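Local coordinates for methyltransferase 1 (Methanosarcina barkeri, PDB 2I2X), which catalyses transfer of the methyl group of methanol to the cob(I)amide carried by its partner MtaC, the first step of methanogenesis from methanol, at residues Glu170-Ala175 / Pro182-Ser187; Arg247-Pro252 / Leu391-Ala396; Gln366-Ala371 / Cys401-Glu406; Arg5-Ala10 / Asp385-Tyr390. All coordinates share one frame; numbering follows the deposited sequence.

Overall arrangement
The N-terminal segment 5-10 meets 385-390 in interaction 4, which closes a loop of 374 residues and brings the start of the chain to the head of helix 389-409. Nested inside that loop, interaction 1 folds 170-175 back on 182-187 across six residues. Interaction 2 opens later, at helix 240-259, and reaches across 138 residues to helix 389-409; interaction 3 joins 366-371 to the same helix farther along. Interactions 2, 3 and 4 cross one another, and all three lean on 389-409. L185 of interaction 1 packs on A393 and Y390, tying helices from the TIM-barrel part of the chain to the C-terminal helices.

Interaction 1: Glu170-Ala175 / Pro182-Ser187; sequences EVFDYA and PGLLYS
A helical hairpin on the TIM-barrel part of the protein sets F172 and A175 of helix 169-176 against S187 and G183 of helix 181-210, the two short axes antiparallel at 165° and 8.5 Å apart. G183 makes the approach possible at one end: a side chain there would run into the methyl of A175, whose CB instead rests 3.9 Å from G183 C. At the other end S187 CB presses on the backbone, 3.4 Å from F172 N. The serine OG, wedged between its own N and carbonyl carbon (chi1 49°), turns back to bond G183 O at 2.7 Å and lies 3.6 Å from F172 CB, near the plane of the ring at its edge. G183 O thus takes two donors, S187 OG and S187 N. Replacing S187 by an alanine removes OG, which would probably leave G183 O with the backbone N alone of these two donors and slacken the fit beside F172 CB. L184 CD1 touches both F172 CD1 and A175 CB, 3.9 Å from each, while V171 CG1 meets the edge of the Y186 ring more loosely. D173, on the far face of its helix, bonds the cobamide weakly through OD2. Helix 436-450 packs on V171 and Y186, and helix 389-409 lies against L185, so the hairpin is hemmed in by the C-terminal helices.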
loop_
_atom_site.group_PDB
_atom_site.type_symbol
_atom_site.label_atom_id
_atom_site.label_comp_id
_atom_site.label_asym_id
_atom_site.label_seq_id
_atom_site.Cartn_x
_atom_site.Cartn_y
_atom_site.Cartn_z
ATOM N N GLU A 170 11.333 -27.273 -13.318
ATOM C CA GLU A 170 10.447 -28.267 -13.935
ATOM C C GLU A 170 10.212 -29.488 -13.036
ATOM O O GLU A 170 9.088 -29.976 -12.926
ATOM C CB GLU A 170 10.954 -28.668 -15.344
ATOM C CG GLU A 170 12.145 -29.684 -15.436
ATOM C CD GLU A 170 13.478 -29.192 -14.816
ATOM O OE1 GLU A 170 13.536 -28.964 -13.583
ATOM O OE2 GLU A 170 14.481 -29.082 -15.555
ATOM N N VAL A 171 11.259 -29.972 -12.377
ATOM C CA VAL A 171 11.093 -31.101 -11.470
ATOM C C VAL A 171 10.447 -30.686 -10.152
ATOM O O VAL A 171 9.665 -31.456 -9.578
ATOM C CB VAL A 171 12.415 -31.885 -11.238
ATOM C CG1 VAL A 171 12.176 -33.059 -10.291
ATOM C CG2 VAL A 171 12.955 -32.382 -12.561
ATOM N N PHE A 172 10.759 -29.474 -9.682
ATOM C CA PHE A 172 10.088 -28.904 -8.508
ATOM C C PHE A 172 8.567 -28.817 -8.696
ATOM O O PHE A 172 7.802 -29.214 -7.805
ATOM C CB PHE A 172 10.641 -27.512 -8.124
ATOM C CG PHE A 172 9.743 -26.770 -7.162
ATOM C CD1 PHE A 172 9.888 -26.946 -5.789
ATOM C CD2 PHE A 172 8.696 -25.976 -7.636
ATOM C CE1 PHE A 172 9.051 -26.333 -4.902
ATOM C CE2 PHE A 172 7.827 -25.359 -6.748
ATOM C CZ PHE A 172 8.014 -25.536 -5.373
ATOM N N ASP A 173 8.131 -28.283 -9.836
ATOM C CA ASP A 173 6.695 -28.090 -10.095
ATOM C C ASP A 173 5.914 -29.388 -10.048
ATOM O O ASP A 173 4.780 -29.418 -9.544
ATOM C CB ASP A 173 6.474 -27.440 -11.444
ATOM C CG ASP A 173 6.754 -25.951 -11.436
ATOM O OD1 ASP A 173 6.731 -25.299 -10.357
ATOM O OD2 ASP A 173 6.990 -25.422 -12.543
ATOM N N TYR A 174 6.521 -30.444 -10.611
ATOM C CA TYR A 174 6.021 -31.802 -10.510
ATOM C C TYR A 174 6.038 -32.303 -9.061
ATOM O O TYR A 174 5.002 -32.718 -8.552
ATOM C CB TYR A 174 6.807 -32.742 -11.455
ATOM C CG TYR A 174 6.460 -34.212 -11.317
ATOM C CD1 TYR A 174 7.234 -35.044 -10.503
ATOM C CD2 TYR A 174 5.348 -34.766 -11.984
ATOM C CE1 TYR A 174 6.926 -36.396 -10.355
ATOM C CE2 TYR A 174 5.026 -36.135 -11.857
ATOM C CZ TYR A 174 5.828 -36.945 -11.033
ATOM O OH TYR A 174 5.569 -38.302 -10.863
ATOM N N ALA A 175 7.198 -32.256 -8.400
ATOM C CA ALA A 175 7.343 -32.727 -7.011
ATOM C C ALA A 175 6.435 -32.030 -5.980
ATOM O O ALA A 175 5.877 -32.699 -5.097
ATOM C CB ALA A 175 8.788 -32.626 -6.574
ATOM N N PRO A 182 11.925 -36.159 -1.647
ATOM C CA PRO A 182 13.154 -36.385 -2.410
ATOM C C PRO A 182 13.220 -35.558 -3.705
ATOM O O PRO A 182 14.289 -35.054 -4.060
ATOM C CB PRO A 182 13.080 -37.888 -2.731
ATOM C CG PRO A 182 12.319 -38.465 -1.586
ATOM C CD PRO A 182 11.248 -37.439 -1.332
ATOM N N GLY A 183 12.098 -35.424 -4.413
ATOM C CA GLY A 183 12.055 -34.596 -5.613
ATOM C C GLY A 183 12.378 -33.142 -5.277
ATOM O O GLY A 183 13.145 -32.477 -5.990
ATOM N N LEU A 184 11.817 -32.657 -4.173
ATOM C CA LEU A 184 12.196 -31.349 -3.656
ATOM C C LEU A 184 13.706 -31.231 -3.460
ATOM O O LEU A 184 14.311 -30.276 -3.958
ATOM C CB LEU A 184 11.446 -31.041 -2.355
ATOM C CG LEU A 184 10.101 -30.291 -2.305
ATOM C CD1 LEU A 184 9.344 -30.156 -3.626
ATOM C CD2 LEU A 184 9.211 -30.921 -1.223
ATOM N N LEU A 185 14.298 -32.198 -2.741
ATOM C CA LEU A 185 15.764 -32.267 -2.533
ATOM C C LEU A 185 16.565 -32.242 -3.833
ATOM O O LEU A 185 17.592 -31.551 -3.950
ATOM C CB LEU A 185 16.138 -33.516 -1.756
ATOM C CG LEU A 185 17.275 -33.463 -0.714
ATOM C CD1 LEU A 185 17.773 -34.828 -0.389
ATOM C CD2 LEU A 185 18.444 -32.574 -1.119
ATOM N N TYR A 186 16.072 -32.966 -4.830
ATOM C CA TYR A 186 16.797 -33.081 -6.065
ATOM C C TYR A 186 16.676 -31.800 -6.880
ATOM O O TYR A 186 17.697 -31.234 -7.302
ATOM C CB TYR A 186 16.312 -34.317 -6.840
ATOM C CG TYR A 186 16.957 -34.551 -8.175
ATOM C CD1 TYR A 186 18.321 -34.848 -8.282
ATOM C CD2 TYR A 186 16.189 -34.551 -9.351
ATOM C CE1 TYR A 186 18.913 -35.131 -9.544
ATOM C CE2 TYR A 186 16.774 -34.818 -10.617
ATOM C CZ TYR A 186 18.123 -35.107 -10.688
ATOM O OH TYR A 186 18.678 -35.342 -11.910
ATOM N N SER A 187 15.440 -31.355 -7.111
ATOM C CA SER A 187 15.185 -30.127 -7.886
ATOM C C SER A 187 15.876 -28.907 -7.339
ATOM O O SER A 187 16.571 -28.201 -8.067
ATOM C CB SER A 187 13.681 -29.829 -8.025
ATOM O OG SER A 187 13.037 -29.906 -6.782
#

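Interaction 2: Arg247-Pro252 / Leu391-Ala396; sequences RAISAP and LRAKNA
R392 NH1 is held by the carboxylate of E259 in a salt bridge and, more weakly, by G386 O, while NH2 of the same guanidinium leans on P252 O, 3.2 Å away across the contact. That last bond is weak, bent to 125° at the hydrogen. R392 CG stands between its backbone N and carbonyl carbon (chi1 76°), and the chain then runs extended from CG to NE alongside the proline, with NE 3.7 Å from P252 CB. P252 also drives its ring into the opposite helix, CG lying 3.7 Å from A393 CA. Having no N-H, this proline cannot bond to the preceding turn, and helix 240-259 kinks there. Farther along, small residues keep the backbones close: A396 CB touches A248 O at 3.6 Å, and A393 CB faces I249 CG2 at 4.2 Å. The short axes run roughly antiparallel, at 149° and 8.0 Å. Helix 372-383 packs on P252 and A396, and L185 of helix 181-210 on A393. The chemistry is therefore split: methyl groups and a proline ring pack on each other and on backbone carbonyls, and one buried arginine at the end is anchored chiefly by E259, whose charge would probably offset its own.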
loop_
_atom_site.group_PDB
_atom_site.type_symbol
_atom_site.label_atom_id
_atom_site.label_comp_id
_atom_site.label_asym_id
_atom_site.label_seq_id
_atom_site.Cartn_x
_atom_site.Cartn_y
_atom_site.Cartn_z
ATOM N N ARG A 247 11.962 -24.525 1.972
ATOM C CA ARG A 247 12.767 -23.353 2.325
ATOM C C ARG A 247 14.163 -23.678 2.825
ATOM O O ARG A 247 15.141 -23.020 2.439
ATOM C CB ARG A 247 12.071 -22.484 3.367
ATOM C CG ARG A 247 12.832 -21.209 3.667
ATOM C CD ARG A 247 12.747 -20.212 2.523
ATOM N NE ARG A 247 11.364 -19.759 2.309
ATOM C CZ ARG A 247 10.948 -19.065 1.250
ATOM N NH1 ARG A 247 11.819 -18.712 0.304
ATOM N NH2 ARG A 247 9.660 -18.728 1.144
ATOM N N ALA A 248 14.249 -24.664 3.698
ATOM C CA ALA A 248 15.518 -25.089 4.243
ATOM C C ALA A 248 16.491 -25.539 3.143
ATOM O O ALA A 248 17.650 -25.155 3.145
ATOM C CB ALA A 248 15.293 -26.194 5.268
ATOM N N ILE A 249 15.999 -26.322 2.186
ATOM C CA ILE A 249 16.802 -26.805 1.036
ATOM C C ILE A 249 17.248 -25.669 0.110
ATOM O O ILE A 249 18.291 -25.784 -0.579
ATOM C CB ILE A 249 15.990 -27.877 0.222
ATOM C CG1 ILE A 249 15.441 -28.938 1.198
ATOM C CG2 ILE A 249 16.817 -28.464 -0.921
ATOM C CD1 ILE A 249 14.816 -30.218 0.572
ATOM N N SER A 250 16.469 -24.573 0.089
ATOM C CA SER A 250 16.747 -23.474 -0.846
ATOM C C SER A 250 17.970 -22.746 -0.373
ATOM O O SER A 250 18.708 -22.167 -1.174
ATOM C CB SER A 250 15.576 -22.499 -0.952
ATOM O OG SER A 250 15.410 -21.752 0.254
ATOM N N ALA A 251 18.193 -22.786 0.940
ATOM C CA ALA A 251 19.341 -22.091 1.537
ATOM C C ALA A 251 20.701 -22.465 0.886
ATOM O O ALA A 251 21.400 -21.576 0.402
ATOM C CB ALA A 251 19.366 -22.280 3.055
ATOM N N PRO A 252 21.084 -23.766 0.878
ATOM C CA PRO A 252 22.355 -24.101 0.159
ATOM C C PRO A 252 22.296 -23.946 -1.361
ATOM O O PRO A 252 23.321 -23.687 -1.988
ATOM C CB PRO A 252 22.645 -25.556 0.556
ATOM C CG PRO A 252 21.323 -26.099 1.021
ATOM C CD PRO A 252 20.472 -24.942 1.527
ATOM N N LEU A 391 24.547 -33.554 0.021
ATOM C CA LEU A 391 24.571 -33.864 1.423
ATOM C C LEU A 391 24.329 -32.635 2.296
ATOM O O LEU A 391 23.652 -32.744 3.316
ATOM C CB LEU A 391 25.882 -34.577 1.786
ATOM C CG LEU A 391 26.006 -35.158 3.206
ATOM C CD1 LEU A 391 24.816 -36.032 3.593
ATOM C CD2 LEU A 391 27.337 -35.900 3.386
ATOM N N ARG A 392 24.895 -31.486 1.930
ATOM C CA ARG A 392 24.626 -30.252 2.698
ATOM C C ARG A 392 23.147 -29.871 2.667
ATOM O O ARG A 392 22.585 -29.455 3.679
ATOM C CB ARG A 392 25.533 -29.078 2.279
ATOM C CG ARG A 392 25.202 -28.387 0.978
ATOM C CD ARG A 392 26.417 -27.534 0.513
ATOM N NE ARG A 392 26.048 -26.613 -0.557
ATOM C CZ ARG A 392 26.754 -25.548 -0.933
ATOM N NH1 ARG A 392 27.916 -25.250 -0.367
ATOM N NH2 ARG A 392 26.283 -24.768 -1.885
ATOM N N ALA A 393 22.521 -30.048 1.510
ATOM C CA ALA A 393 21.104 -29.794 1.343
ATOM C C ALA A 393 20.249 -30.772 2.146
ATOM O O ALA A 393 19.242 -30.376 2.798
ATOM C CB ALA A 393 20.723 -29.817 -0.134
ATOM N N LYS A 394 20.622 -32.048 2.109
ATOM C CA LYS A 394 19.902 -33.032 2.917
ATOM C C LYS A 394 20.028 -32.686 4.408
ATOM O O LYS A 394 19.037 -32.791 5.136
ATOM C CB LYS A 394 20.383 -34.441 2.620
ATOM C CG LYS A 394 19.627 -35.560 3.328
ATOM C CD LYS A 394 19.789 -36.897 2.565
ATOM C CE LYS A 394 21.174 -37.601 2.805
ATOM N NZ LYS A 394 21.457 -37.924 4.257
ATOM N N ASN A 395 21.221 -32.259 4.853
ATOM C CA ASN A 395 21.431 -31.911 6.258
ATOM C C ASN A 395 20.439 -30.799 6.670
ATOM O O ASN A 395 19.814 -30.867 7.729
ATOM C CB ASN A 395 22.877 -31.447 6.516
ATOM C CG ASN A 395 23.933 -32.590 6.359
ATOM O OD1 ASN A 395 23.598 -33.775 6.272
ATOM N ND2 ASN A 395 25.204 -32.206 6.333
ATOM N N ALA A 396 20.268 -29.813 5.798
ATOM C CA ALA A 396 19.457 -28.655 6.094
ATOM C C ALA A 396 18.015 -29.093 6.244
ATOM O O ALA A 396 17.334 -28.709 7.201
ATOM C CB ALA A 396 19.611 -27.579 4.997
#

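Interaction 3: Gln366-Ala371 / Cys401-Glu406; sequences QAYMLA and CNIIEE
Y368 and I403 make the tight half of this contact, M369 and I404 the looser half. The tyrosine ring stretches out to helix 389-409 with CG opposite its backbone N (chi1 -167°), and presents an edge: I403 CG2 lies in the ring plane, 3.6 Å from Y368 CE2. I403 O also lies 3.5 Å from Y368 CE2, oblique to the ring. I404 has its CB directed away, but bends at both torsions (chi1 -57°, chi2 -50°) and so brings CD1 back to 4.2 Å from Y368 CD2. Packing slackens at M369: its CB is 4.1 Å from I404 CD1, and its CA is 4.5 Å from I403 CG2. The end of M369 leads off toward helix 240-259, touching V244 and R247. On the solvent side E406 is exposed and turns its carboxylate to a salt bridge with R377. A serine in place of Y368 would probably leave I403 CG2 and I404 CD1 facing a gap and deprive R361 of its cation-pi partner. The side-chain packing is apolar, and the contact lies where several helices meet: helix 372-383 covers I403 through N374, R377 and V378, helix 416-430 backs I404 through L422, and the segment 366-371 itself leads straight into helix 372-383, with A371 at its N-cap.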
loop_
_atom_site.group_PDB
_atom_site.type_symbol
_atom_site.label_atom_id
_atom_site.label_comp_id
_atom_site.label_asym_id
_atom_site.label_seq_id
_atom_site.Cartn_x
_atom_site.Cartn_y
_atom_site.Cartn_z
ATOM N N GLN A 366 6.899 -22.141 8.962
ATOM C CA GLN A 366 7.704 -21.387 7.979
ATOM C C GLN A 366 8.434 -20.214 8.633
ATOM O O GLN A 366 9.509 -19.811 8.191
ATOM C CB GLN A 366 6.841 -20.879 6.830
ATOM C CG GLN A 366 6.254 -21.995 5.994
ATOM C CD GLN A 366 5.387 -21.485 4.861
ATOM O OE1 GLN A 366 5.890 -21.149 3.783
ATOM N NE2 GLN A 366 4.076 -21.463 5.080
ATOM N N ALA A 367 7.859 -19.681 9.706
ATOM C CA ALA A 367 8.446 -18.543 10.364
ATOM C C ALA A 367 9.415 -19.038 11.439
ATOM O O ALA A 367 10.572 -18.555 11.532
ATOM C CB ALA A 367 7.365 -17.675 10.941
ATOM N N TYR A 368 8.950 -20.013 12.226
ATOM C CA TYR A 368 9.762 -20.618 13.264
ATOM C C TYR A 368 11.202 -20.943 12.827
ATOM O O TYR A 368 12.162 -20.593 13.521
ATOM C CB TYR A 368 9.082 -21.892 13.799
ATOM C CG TYR A 368 9.717 -22.378 15.077
ATOM C CD1 TYR A 368 9.283 -21.887 16.316
ATOM C CD2 TYR A 368 10.774 -23.293 15.055
ATOM C CE1 TYR A 368 9.877 -22.274 17.496
ATOM C CE2 TYR A 368 11.378 -23.711 16.264
ATOM C CZ TYR A 368 10.919 -23.184 17.471
ATOM O OH TYR A 368 11.475 -23.568 18.653
ATOM N N MET A 369 11.348 -21.628 11.693
ATOM C CA MET A 369 12.657 -22.012 11.169
ATOM C C MET A 369 13.474 -20.797 10.752
ATOM O O MET A 369 14.694 -20.794 10.847
ATOM C CB MET A 369 12.485 -22.962 9.979
ATOM C CG MET A 369 13.793 -23.588 9.436
ATOM S SD MET A 369 14.634 -22.586 8.161
ATOM C CE MET A 369 13.738 -23.080 6.708
ATOM N N LEU A 370 12.808 -19.753 10.294
ATOM C CA LEU A 370 13.516 -18.622 9.733
ATOM C C LEU A 370 13.993 -17.660 10.808
ATOM O O LEU A 370 14.774 -16.748 10.520
ATOM C CB LEU A 370 12.614 -17.908 8.729
ATOM C CG LEU A 370 12.939 -18.017 7.234
ATOM C CD1 LEU A 370 13.876 -19.107 6.926
ATOM C CD2 LEU A 370 11.709 -18.102 6.422
ATOM N N ALA A 371 13.531 -17.868 12.045
ATOM C CA ALA A 371 14.017 -17.101 13.210
ATOM C C ALA A 371 15.556 -17.204 13.331
ATOM O O ALA A 371 16.112 -18.282 13.236
ATOM C CB ALA A 371 13.339 -17.576 14.468
ATOM N N CYS A 401 13.536 -30.277 9.991
ATOM C CA CYS A 401 12.604 -31.212 10.659
ATOM C C CYS A 401 12.842 -31.284 12.161
ATOM O O CYS A 401 11.868 -31.218 12.953
ATOM C CB CYS A 401 12.667 -32.622 10.057
ATOM S SG CYS A 401 12.097 -32.733 8.333
ATOM N N ASN A 402 14.116 -31.395 12.556
ATOM C CA ASN A 402 14.480 -31.384 13.977
ATOM C C ASN A 402 14.029 -30.115 14.670
ATOM O O ASN A 402 13.441 -30.163 15.758
ATOM C CB ASN A 402 15.984 -31.572 14.170
ATOM C CG ASN A 402 16.461 -32.960 13.730
ATOM O OD1 ASN A 402 15.683 -33.937 13.712
ATOM N ND2 ASN A 402 17.743 -33.049 13.373
ATOM N N ILE A 403 14.291 -28.986 14.013
ATOM C CA ILE A 403 13.950 -27.691 14.548
ATOM C C ILE A 403 12.455 -27.537 14.769
ATOM O O ILE A 403 12.049 -27.173 15.874
ATOM C CB ILE A 403 14.529 -26.540 13.700
ATOM C CG1 ILE A 403 16.044 -26.495 13.918
ATOM C CG2 ILE A 403 13.854 -25.198 14.101
ATOM C CD1 ILE A 403 16.794 -25.784 12.863
ATOM N N ILE A 404 11.647 -27.851 13.749
ATOM C CA ILE A 404 10.177 -27.749 13.865
ATOM C C ILE A 404 9.665 -28.695 14.963
ATOM O O ILE A 404 8.778 -28.338 15.730
ATOM C CB ILE A 404 9.440 -28.048 12.516
ATOM C CG1 ILE A 404 9.897 -27.135 11.373
ATOM C CG2 ILE A 404 7.905 -28.027 12.692
ATOM C CD1 ILE A 404 9.891 -25.634 11.706
ATOM N N GLU A 405 10.242 -29.886 15.050
ATOM C CA GLU A 405 9.861 -30.857 16.071
ATOM C C GLU A 405 10.108 -30.334 17.470
ATOM O O GLU A 405 9.257 -30.512 18.354
ATOM C CB GLU A 405 10.603 -32.201 15.881
ATOM C CG GLU A 405 9.853 -33.190 15.044
ATOM C CD GLU A 405 10.693 -34.380 14.513
ATOM O OE1 GLU A 405 10.223 -35.013 13.545
ATOM O OE2 GLU A 405 11.786 -34.708 15.020
ATOM N N GLU A 406 11.270 -29.713 17.685
ATOM C CA GLU A 406 11.573 -29.169 19.005
ATOM C C GLU A 406 10.583 -28.046 19.283
ATOM O O GLU A 406 10.028 -27.959 20.382
ATOM C CB GLU A 406 13.018 -28.672 19.116
ATOM C CG GLU A 406 14.041 -29.796 19.093
ATOM C CD GLU A 406 15.471 -29.297 18.852
ATOM O OE1 GLU A 406 15.784 -28.118 19.222
ATOM O OE2 GLU A 406 16.275 -30.090 18.298
#

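Interaction 4: Arg5-Ala10 / Asp385-Tyr390; sequences RYTSMA and DGDNIY
R5 and Y6 run extended past the type I turn D385-N388, and T7 comes to 4.9 Å from G386, CA to CA. Y6 O receives a CA-H...O contact from G386 CA at 3.2 Å, with 157° at the hydrogen; any side chain on G386 would collide with that oxygen. The turn is closed by N388 N bonding to D385 O at 2.9 Å. R5 lies across it: CB sits 3.4 Å from G386 O, and the chain, bent at chi2 and chi3, carries the guanidinium over I389, whose CG2 lies beneath one face at 3.9 Å from R5 CZ. D387 stays outside, its OD1 6.3 Å from R5 NE and therefore no salt-bridge partner, and it packs instead against the methyl of T7, with OD2 3.8 Å from T7 CG2. E259 supplies the polar anchor, accepting from Y6 N and forming a long, weak ion pair with R5 NE. The tyrosine side chain turns the other way, onto I279 and T280 of helix 273-280. The arrangement is that of a turn leading into an N-capped helix: N388 OD1 takes the N-H of L391 at the head of helix 389-409, and the extended N-terminal segment is laid over the turn before it.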
loop_
_atom_site.group_PDB
_atom_site.type_symbol
_atom_site.label_atom_id
_atom_site.label_comp_id
_atom_site.label_asym_id
_atom_site.label_seq_id
_atom_site.Cartn_x
_atom_site.Cartn_y
_atom_site.Cartn_z
ATOM N N ARG A 5 33.617 -23.310 -1.872
ATOM C CA ARG A 5 32.506 -23.681 -0.989
ATOM C C ARG A 5 32.676 -23.307 0.480
ATOM O O ARG A 5 33.785 -23.269 0.972
ATOM C CB ARG A 5 32.153 -25.153 -1.177
ATOM C CG ARG A 5 32.275 -25.546 -2.633
ATOM C CD ARG A 5 31.159 -26.419 -3.116
ATOM N NE ARG A 5 30.150 -25.610 -3.761
ATOM C CZ ARG A 5 29.668 -25.787 -4.989
ATOM N NH1 ARG A 5 30.080 -26.777 -5.778
ATOM N NH2 ARG A 5 28.730 -24.949 -5.421
ATOM N N TYR A 6 31.569 -23.018 1.164
ATOM C CA TYR A 6 31.617 -22.614 2.568
ATOM C C TYR A 6 31.674 -23.816 3.476
ATOM O O TYR A 6 30.860 -24.716 3.362
ATOM C CB TYR A 6 30.418 -21.713 2.952
ATOM C CG TYR A 6 30.612 -20.286 2.537
ATOM C CD1 TYR A 6 31.138 -19.343 3.416
ATOM C CD2 TYR A 6 30.296 -19.874 1.239
ATOM C CE1 TYR A 6 31.347 -18.013 3.005
ATOM C CE2 TYR A 6 30.492 -18.555 0.821
ATOM C CZ TYR A 6 31.026 -17.642 1.712
ATOM O OH TYR A 6 31.217 -16.364 1.293
ATOM N N THR A 7 32.637 -23.819 4.389
ATOM C CA THR A 7 32.791 -24.934 5.341
ATOM C C THR A 7 32.908 -24.387 6.740
ATOM O O THR A 7 33.217 -25.117 7.685
ATOM C CB THR A 7 33.983 -25.903 4.972
ATOM O OG1 THR A 7 35.155 -25.140 4.672
ATOM C CG2 THR A 7 33.635 -26.737 3.717
ATOM N N SER A 8 32.652 -23.086 6.881
ATOM C CA SER A 8 32.562 -22.481 8.209
ATOM C C SER A 8 31.583 -21.319 8.173
ATOM O O SER A 8 31.173 -20.918 7.086
ATOM C CB SER A 8 33.941 -22.069 8.741
ATOM O OG SER A 8 34.607 -21.296 7.781
ATOM N N MET A 9 31.181 -20.841 9.355
ATOM C CA MET A 9 30.233 -19.737 9.527
ATOM C C MET A 9 30.978 -18.405 9.710
ATOM O O MET A 9 31.907 -18.320 10.496
ATOM C CB MET A 9 29.386 -19.957 10.795
ATOM C CG MET A 9 28.666 -21.291 10.968
ATOM S SD MET A 9 27.349 -21.442 9.797
ATOM C CE MET A 9 26.171 -20.184 10.332
ATOM N N ALA A 10 30.548 -17.364 9.009
ATOM C CA ALA A 10 31.065 -16.003 9.174
ATOM C C ALA A 10 30.883 -15.455 10.576
ATOM O O ALA A 10 31.702 -14.682 11.052
ATOM C CB ALA A 10 30.387 -15.077 8.194
ATOM N N ASP A 385 29.086 -30.082 5.907
ATOM C CA ASP A 385 29.333 -30.873 4.679
ATOM C C ASP A 385 29.385 -29.966 3.438
ATOM O O ASP A 385 28.998 -30.349 2.337
ATOM C CB ASP A 385 28.308 -32.020 4.518
ATOM C CG ASP A 385 28.561 -33.189 5.501
ATOM O OD1 ASP A 385 27.696 -33.449 6.363
ATOM O OD2 ASP A 385 29.627 -33.857 5.433
ATOM N N GLY A 386 29.903 -28.759 3.632
ATOM C CA GLY A 386 29.857 -27.707 2.622
ATOM C C GLY A 386 30.387 -28.008 1.240
ATOM O O GLY A 386 30.009 -27.325 0.267
ATOM N N ASP A 387 31.265 -29.009 1.121
ATOM C CA ASP A 387 31.839 -29.352 -0.199
ATOM C C ASP A 387 30.887 -30.164 -1.037
ATOM O O ASP A 387 31.013 -30.193 -2.237
ATOM C CB ASP A 387 33.176 -30.079 -0.067
ATOM C CG ASP A 387 34.252 -29.202 0.540
ATOM O OD1 ASP A 387 34.491 -28.087 0.013
ATOM O OD2 ASP A 387 34.876 -29.632 1.548
ATOM N N ASN A 388 29.917 -30.776 -0.380
ATOM C CA ASN A 388 28.975 -31.699 -0.957
ATOM C C ASN A 388 27.574 -31.055 -1.097
ATOM O O ASN A 388 26.854 -30.849 -0.090
ATOM C CB ASN A 388 28.922 -32.892 -0.005
ATOM C CG ASN A 388 28.198 -34.090 -0.587
ATOM O OD1 ASN A 388 27.060 -33.978 -1.058
ATOM N ND2 ASN A 388 28.845 -35.263 -0.529
ATOM N N ILE A 389 27.168 -30.758 -2.331
ATOM C CA ILE A 389 25.919 -30.016 -2.551
ATOM C C ILE A 389 24.649 -30.797 -2.243
ATOM O O ILE A 389 23.627 -30.199 -1.857
ATOM C CB ILE A 389 25.821 -29.398 -3.973
ATOM C CG1 ILE A 389 25.948 -30.473 -5.076
ATOM C CG2 ILE A 389 26.862 -28.287 -4.140
ATOM C CD1 ILE A 389 25.644 -29.956 -6.487
ATOM N N TYR A 390 24.679 -32.113 -2.438
ATOM C CA TYR A 390 23.529 -32.931 -2.068
ATOM C C TYR A 390 23.457 -33.076 -0.558
ATOM O O TYR A 390 22.441 -32.780 0.072
ATOM C CB TYR A 390 23.655 -34.308 -2.703
ATOM C CG TYR A 390 22.858 -35.416 -2.049
ATOM C CD1 TYR A 390 21.482 -35.464 -2.169
ATOM C CD2 TYR A 390 23.491 -36.429 -1.337
ATOM C CE1 TYR A 390 20.740 -36.467 -1.596
ATOM C CE2 TYR A 390 22.750 -37.475 -0.747
ATOM C CZ TYR A 390 21.364 -37.483 -0.896
ATOM O OH TYR A 390 20.589 -38.494 -0.346
#